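Local coordinates for putative fusidic acid resistance protein (Staphylococcus aureus, PDB 2YB5) that confers resistance to fusidic acid, probably by binding elongation factor G and helping to clear it from the ribosome, at residues Lys14-Gln17 / Leu18-Leu22; Leu201-Ile204 / Asn205-Tyr208. All blocks are in the same frame, centred on the assembly; numbering follows the deposited sequence.

Overall arrangement
Contact 1 (14-22) and contact 2 (201-208) are both local, each between side chains a few residues apart in one continuous stretch, and both are partly buried. Contact 1 sits within helix 9-27 in the N-terminal helical region, its valines and Leu18 buried against helices 35-50 and 70-80 and Gln21 exposed. Contact 2 lies nearer the centre of the chain, where a loop of the treble-clef zinc-finger region turns into helix 204-214; Leu201 and Leu207 are buried, Asn205 exposed. Regular i to i+4 backbone bonds dominate the first; an aspartate N-cap starts the second. Their centres are about 17 Å apart, yet a probable hydrogen bond from Gln17 NE2 to Asp202 OD2, 2.6 Å long, links the two regions.

Contact 1 (Lys14-Gln17 / Leu18-Leu22)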
ATOM      1  N   LYS A  14      -1.139  -7.617  -0.057  1.00 44.08           N
ATOM      2  CA  LYS A  14      -0.444  -8.873   0.255  1.00 44.29           C
ATOM      3  C   LYS A  14      -1.260 -10.089  -0.229  1.00 44.30           C
ATOM      4  O   LYS A  14      -0.706 -10.953  -0.905  1.00 44.54           O
ATOM      5  CB  LYS A  14      -0.132  -8.972   1.754  1.00 44.19           C
ATOM      6  CG  LYS A  14       0.668 -10.192   2.167  1.00 44.50           C
ATOM      7  CD  LYS A  14       2.108 -10.105   1.723  1.00 46.95           C
ATOM      8  CE  LYS A  14       2.846 -11.374   2.089  1.00 49.14           C
ATOM      9  NZ  LYS A  14       4.297 -11.338   1.736  1.00 51.73           N
ATOM     10  N   VAL A  15      -2.557 -10.146   0.099  1.00 44.56           N
ATOM     11  CA  VAL A  15      -3.424 -11.239  -0.372  1.00 45.72           C
ATOM     12  C   VAL A  15      -3.289 -11.420  -1.895  1.00 46.72           C
ATOM     13  O   VAL A  15      -3.143 -12.539  -2.390  1.00 47.89           O
ATOM     14  CB  VAL A  15      -4.927 -11.042  -0.004  1.00 46.82           C
ATOM     15  CG1 VAL A  15      -5.796 -12.048  -0.737  1.00 47.13           C
ATOM     16  CG2 VAL A  15      -5.166 -11.174   1.506  1.00 47.36           C
ATOM     17  N   LYS A  16      -3.318 -10.305  -2.614  1.00 47.15           N
ATOM     18  CA  LYS A  16      -3.207 -10.290  -4.069  1.00 48.71           C
ATOM     19  C   LYS A  16      -1.847 -10.818  -4.522  1.00 48.65           C
ATOM     20  O   LYS A  16      -1.774 -11.685  -5.398  1.00 50.23           O
ATOM     21  CB  LYS A  16      -3.444  -8.856  -4.551  1.00 49.61           C
ATOM     22  CG  LYS A  16      -3.260  -8.587  -6.035  1.00 52.82           C
ATOM     23  CD  LYS A  16      -3.409  -7.092  -6.328  1.00 53.31           C
ATOM     24  CE  LYS A  16      -2.173  -6.295  -5.864  1.00 53.56           C
ATOM     25  NZ  LYS A  16      -2.341  -4.793  -5.908  1.00 52.41           N
ATOM     26  N   GLN A  17      -0.777 -10.324  -3.907  1.00 47.43           N
ATOM     27  CA  GLN A  17       0.568 -10.842  -4.168  1.00 48.07           C
ATOM     28  C   GLN A  17       0.670 -12.357  -3.922  1.00 47.93           C
ATOM     29  O   GLN A  17       1.389 -13.058  -4.642  1.00 48.91           O
ATOM     30  CB  GLN A  17       1.625 -10.097  -3.341  1.00 47.69           C
ATOM     31  CG  GLN A  17       1.905  -8.667  -3.835  1.00 49.54           C
ATOM     32  CD  GLN A  17       2.817  -7.865  -2.913  1.00 51.33           C
ATOM     33  OE1 GLN A  17       3.002  -6.661  -3.110  1.00 54.03           O
ATOM     34  NE2 GLN A  17       3.395  -8.523  -1.908  1.00 51.80           N
ATOM     35  N   LEU A  18      -0.039 -12.861  -2.913  1.00 46.48           N
ATOM     36  CA  LEU A  18      -0.014 -14.300  -2.619  1.00 46.44           C
ATOM     37  C   LEU A  18      -0.773 -15.102  -3.679  1.00 48.52           C
ATOM     38  O   LEU A  18      -0.331 -16.182  -4.078  1.00 48.95           O
ATOM     39  CB  LEU A  18      -0.567 -14.589  -1.227  1.00 45.17           C
ATOM     40  CG  LEU A  18       0.263 -14.053  -0.053  1.00 43.68           C
ATOM     41  CD1 LEU A  18      -0.603 -13.942   1.192  1.00 44.23           C
ATOM     42  CD2 LEU A  18       1.490 -14.911   0.209  1.00 40.78           C
ATOM     43  N   VAL A  19      -1.897 -14.562  -4.144  1.00 49.87           N
ATOM     44  CA  VAL A  19      -2.682 -15.214  -5.186  1.00 52.64           C
ATOM     45  C   VAL A  19      -1.886 -15.342  -6.492  1.00 55.13           C
ATOM     46  O   VAL A  19      -1.906 -16.402  -7.114  1.00 57.13           O
ATOM     47  CB  VAL A  19      -4.025 -14.490  -5.424  1.00 53.72           C
ATOM     48  CG1 VAL A  19      -4.700 -14.997  -6.683  1.00 56.58           C
ATOM     49  CG2 VAL A  19      -4.945 -14.688  -4.218  1.00 52.98           C
ATOM     50  N   TYR A  20      -1.167 -14.293  -6.890  1.00 55.71           N
ATOM     51  CA  TYR A  20      -0.306 -14.371  -8.077  1.00 58.78           C
ATOM     52  C   TYR A  20       0.840 -15.355  -7.874  1.00 59.02           C
ATOM     53  O   TYR A  20       1.276 -15.987  -8.827  1.00 61.46           O
ATOM     54  CB  TYR A  20       0.294 -13.012  -8.468  1.00 59.19           C
ATOM     55  CG  TYR A  20      -0.682 -11.914  -8.867  1.00 61.60           C
ATOM     56  CD1 TYR A  20      -1.918 -12.195  -9.458  1.00 65.03           C
ATOM     57  CD2 TYR A  20      -0.352 -10.576  -8.656  1.00 63.27           C
ATOM     58  CE1 TYR A  20      -2.796 -11.161  -9.824  1.00 66.89           C
ATOM     59  CE2 TYR A  20      -1.214  -9.546  -9.017  1.00 64.77           C
ATOM     60  CZ  TYR A  20      -2.431  -9.839  -9.597  1.00 66.88           C
ATOM     61  OH  TYR A  20      -3.269  -8.790  -9.934  1.00 69.35           O
ATOM     62  N   GLN A  21       1.341 -15.470  -6.646  1.00 57.17           N
ATOM     63  CA  GLN A  21       2.388 -16.441  -6.360  1.00 57.87           C
ATOM     64  C   GLN A  21       1.854 -17.860  -6.569  1.00 58.76           C
ATOM     65  O   GLN A  21       2.559 -18.698  -7.099  1.00 59.90           O
ATOM     66  CB  GLN A  21       2.953 -16.269  -4.947  1.00 56.11           C
ATOM     67  CG  GLN A  21       4.293 -17.013  -4.707  1.00 58.33           C
ATOM     68  CD  GLN A  21       5.530 -16.256  -5.211  1.00 61.24           C
ATOM     69  OE1 GLN A  21       5.422 -15.251  -5.908  1.00 65.47           O
ATOM     70  NE2 GLN A  21       6.706 -16.737  -4.841  1.00 63.00           N
ATOM     71  N   LEU A  22       0.608 -18.104  -6.163  1.00 58.57           N
ATOM     72  CA  LEU A  22      -0.069 -19.372  -6.416  1.00 60.43           C
ATOM     73  C   LEU A  22      -0.127 -19.688  -7.905  1.00 63.79           C
ATOM     74  O   LEU A  22       0.050 -20.838  -8.306  1.00 65.31           O
ATOM     75  CB  LEU A  22      -1.495 -19.365  -5.850  1.00 60.40           C
ATOM     76  CG  LEU A  22      -1.719 -19.953  -4.459  1.00 59.24           C
ATOM     77  CD1 LEU A  22      -3.211 -19.890  -4.109  1.00 61.66           C
ATOM     78  CD2 LEU A  22      -1.220 -21.384  -4.390  1.00 58.94           C
TER
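Lys16 and Tyr20 lie side by side and point the same way, the aliphatic part of the lysine running along the phenol. Between the side chains the closest touch is Lys16 CG to Tyr20 CE2, 3.7 Å, and Lys16 CD follows at 4.0 Å from Tyr20 OH. With CG anti to its backbone nitrogen (chi1 175°), Lys16 runs extended as far as CD before turning at chi3. Its ammonium group makes a weak hydrogen bond to Gln199 O, while the Tyr20 hydroxyl is hydrogen-bonded to Glu74 OE2. Nearer the CB end of the ring, Lys16 O lies over one face, offset toward the rim, and still accepts from Tyr20 N in a nearly straight bond of 3.1 Å (167° at the hydrogen).

These pairs join successive turns of the alpha-helix 9-27, in the N-terminal helical part of this FusB-type protein, where Leu18, Val19 and Gln21 likewise donate to the carbonyls four residues back. On another side of the helix Lys14 crosses Leu18 at a slant, Lys14 CG 4.1 Å from Leu18 CD1. Val15 CG1 and Val19 CG2 meet more loosely at 4.5 Å; Val15 packs on Ile48 and Leu77, and Val19 on Ala73. Gln17, extended beyond CG, carries its amide away from Gln21, and its NE2 donates to Asp202 OD2 in the loop ahead of helix 204-214.

Contact 2 (Leu201-Ile204 / Asn205-Tyr208); sequences LDDI and NNLY
Asp203 turns its carboxylate toward the first amides of the helix, CG anti to the backbone nitrogen (chi1 -167°), and this brings Asp203 OD1 within 3.0 Å of Asn205 N. The amide meets OD1 from above the carboxylate plane, with an N-H...O angle of 150°. Asp203 thus takes the N-cap position of helix 204-214, its side chain accepting from the second residue after it. The same oxygen, Asp203 OD1, also lies 3.2 Å from Asn205 CB, where the two side chains cross with their carboxylate and amide planes inclined to each other.

The main chain of Asp203 contributes too: Asp203 O accepts from Asn206 N at 2.8 Å, the donor standing above the carbonyl plane. Asn206 then lays its CB and CG close by that carbonyl, and the Leu201 side chain slides past in the opposite direction, Leu201 CD1 touching Asn206 CB at 3.9 Å. Loop and helix belong to the treble-clef zinc-finger part, the Leu201 side chain about 6 Å from the zinc ion, which is held by Cys158, Cys161, Cys191 and Cys197.

Ile204, next along the chain, sets its CG1 over the face of the Tyr208 ring, a CH-pi contact 4.2 Å from the centroid and 27° off the normal, while Ile204 CD1 reaches Leu207 CD2 at 4.0 Å. Ile204 O is shared by two amides: Tyr208 N approaches in the carbonyl plane at 3.1 Å, and Leu207 N adds a weak bond. That carbonyl also lies over one face of the Tyr208 ring, whose hydroxyl is hydrogen-bonded to Lys136 O. The Asp203 carboxylate would probably be favoured in its charged form by the bond from Asn205 N and the positive end of the helix dipole.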
ATOM      1  N   LEU A 201       2.488  -1.356  -2.019  1.00 38.73           N
ATOM      2  CA  LEU A 201       2.835  -1.392  -0.599  1.00 37.80           C
ATOM      3  C   LEU A 201       2.077  -2.496   0.143  1.00 39.16           C
ATOM      4  O   LEU A 201       0.865  -2.400   0.340  1.00 37.84           O
ATOM      5  CB  LEU A 201       2.562  -0.030   0.056  1.00 36.17           C
ATOM      6  CG  LEU A 201       2.823   0.081   1.560  1.00 34.50           C
ATOM      7  CD1 LEU A 201       4.274  -0.269   1.910  1.00 33.01           C
ATOM      8  CD2 LEU A 201       2.460   1.496   2.065  1.00 32.54           C
ATOM      9  N   ASP A 202       2.793  -3.531   0.582  1.00 40.42           N
ATOM     10  CA  ASP A 202       2.123  -4.656   1.257  1.00 42.63           C
ATOM     11  C   ASP A 202       2.293  -4.689   2.778  1.00 42.74           C
ATOM     12  O   ASP A 202       1.769  -5.592   3.422  1.00 44.22           O
ATOM     13  CB  ASP A 202       2.532  -5.992   0.648  1.00 44.74           C
ATOM     14  CG  ASP A 202       4.012  -6.273   0.782  1.00 45.70           C
ATOM     15  OD1 ASP A 202       4.706  -5.583   1.560  1.00 47.68           O
ATOM     16  OD2 ASP A 202       4.479  -7.185   0.090  1.00 49.29           O
ATOM     17  N   ASP A 203       2.982  -3.697   3.351  1.00 41.43           N
ATOM     18  CA  ASP A 203       3.183  -3.634   4.803  1.00 41.71           C
ATOM     19  C   ASP A 203       3.344  -2.189   5.287  1.00 39.98           C
ATOM     20  O   ASP A 203       4.354  -1.548   4.998  1.00 39.18           O
ATOM     21  CB  ASP A 203       4.408  -4.474   5.185  1.00 43.14           C
ATOM     22  CG  ASP A 203       4.522  -4.726   6.682  1.00 45.53           C
ATOM     23  OD1 ASP A 203       3.804  -4.089   7.470  1.00 49.82           O
ATOM     24  OD2 ASP A 203       5.349  -5.576   7.073  1.00 51.67           O
ATOM     25  N   ILE A 204       2.351  -1.684   6.023  1.00 40.00           N
ATOM     26  CA  ILE A 204       2.396  -0.295   6.559  1.00 38.85           C
ATOM     27  C   ILE A 204       3.641  -0.054   7.409  1.00 38.72           C
ATOM     28  O   ILE A 204       4.103   1.082   7.512  1.00 37.40           O
ATOM     29  CB  ILE A 204       1.125   0.081   7.368  1.00 39.18           C
ATOM     30  CG1 ILE A 204       1.013   1.602   7.557  1.00 38.87           C
ATOM     31  CG2 ILE A 204       1.082  -0.640   8.734  1.00 41.41           C
ATOM     32  CD1 ILE A 204       0.679   2.355   6.283  1.00 37.50           C
ATOM     33  N   ASN A 205       4.202  -1.127   7.982  1.00 39.86           N
ATOM     34  CA  ASN A 205       5.469  -1.040   8.702  1.00 40.03           C
ATOM     35  C   ASN A 205       6.583  -0.433   7.859  1.00 38.35           C
ATOM     36  O   ASN A 205       7.425   0.268   8.401  1.00 38.28           O
ATOM     37  CB  ASN A 205       5.931  -2.409   9.224  1.00 41.95           C
ATOM     38  CG  ASN A 205       5.259  -2.811  10.518  1.00 44.96           C
ATOM     39  OD1 ASN A 205       4.598  -2.011  11.171  1.00 46.88           O
ATOM     40  ND2 ASN A 205       5.446  -4.078  10.907  1.00 51.28           N
ATOM     41  N   ASN A 206       6.589  -0.709   6.552  1.00 37.16           N
ATOM     42  CA  ASN A 206       7.595  -0.152   5.648  1.00 35.94           C
ATOM     43  C   ASN A 206       7.542   1.380   5.645  1.00 34.49           C
ATOM     44  O   ASN A 206       8.572   2.038   5.562  1.00 33.57           O
ATOM     45  CB  ASN A 206       7.418  -0.655   4.208  1.00 35.79           C
ATOM     46  CG  ASN A 206       7.567  -2.191   4.059  1.00 39.15           C
ATOM     47  OD1 ASN A 206       7.899  -2.907   5.005  1.00 41.82           O
ATOM     48  ND2 ASN A 206       7.313  -2.685   2.847  1.00 39.25           N
ATOM     49  N   LEU A 207       6.334   1.944   5.715  1.00 33.44           N
ATOM     50  CA  LEU A 207       6.175   3.393   5.788  1.00 32.60           C
ATOM     51  C   LEU A 207       6.602   3.929   7.149  1.00 33.42           C
ATOM     52  O   LEU A 207       7.239   4.989   7.230  1.00 33.11           O
ATOM     53  CB  LEU A 207       4.725   3.797   5.516  1.00 32.04           C
ATOM     54  CG  LEU A 207       4.439   5.296   5.569  1.00 31.69           C
ATOM     55  CD1 LEU A 207       5.225   6.033   4.478  1.00 31.51           C
ATOM     56  CD2 LEU A 207       2.927   5.539   5.441  1.00 31.72           C
ATOM     57  N   TYR A 208       6.235   3.219   8.216  1.00 34.30           N
ATOM     58  CA  TYR A 208       6.633   3.636   9.562  1.00 36.35           C
ATOM     59  C   TYR A 208       8.156   3.653   9.718  1.00 38.19           C
ATOM     60  O   TYR A 208       8.694   4.541  10.367  1.00 39.26           O
ATOM     61  CB  TYR A 208       6.041   2.719  10.633  1.00 37.35           C
ATOM     62  CG  TYR A 208       4.540   2.740  10.768  1.00 35.90           C
ATOM     63  CD1 TYR A 208       3.769   3.803  10.290  1.00 34.48           C
ATOM     64  CD2 TYR A 208       3.884   1.691  11.408  1.00 36.64           C
ATOM     65  CE1 TYR A 208       2.386   3.808  10.451  1.00 33.68           C
ATOM     66  CE2 TYR A 208       2.513   1.683  11.561  1.00 35.37           C
ATOM     67  CZ  TYR A 208       1.769   2.738  11.081  1.00 34.28           C
ATOM     68  OH  TYR A 208       0.406   2.716  11.239  1.00 34.30           O
TER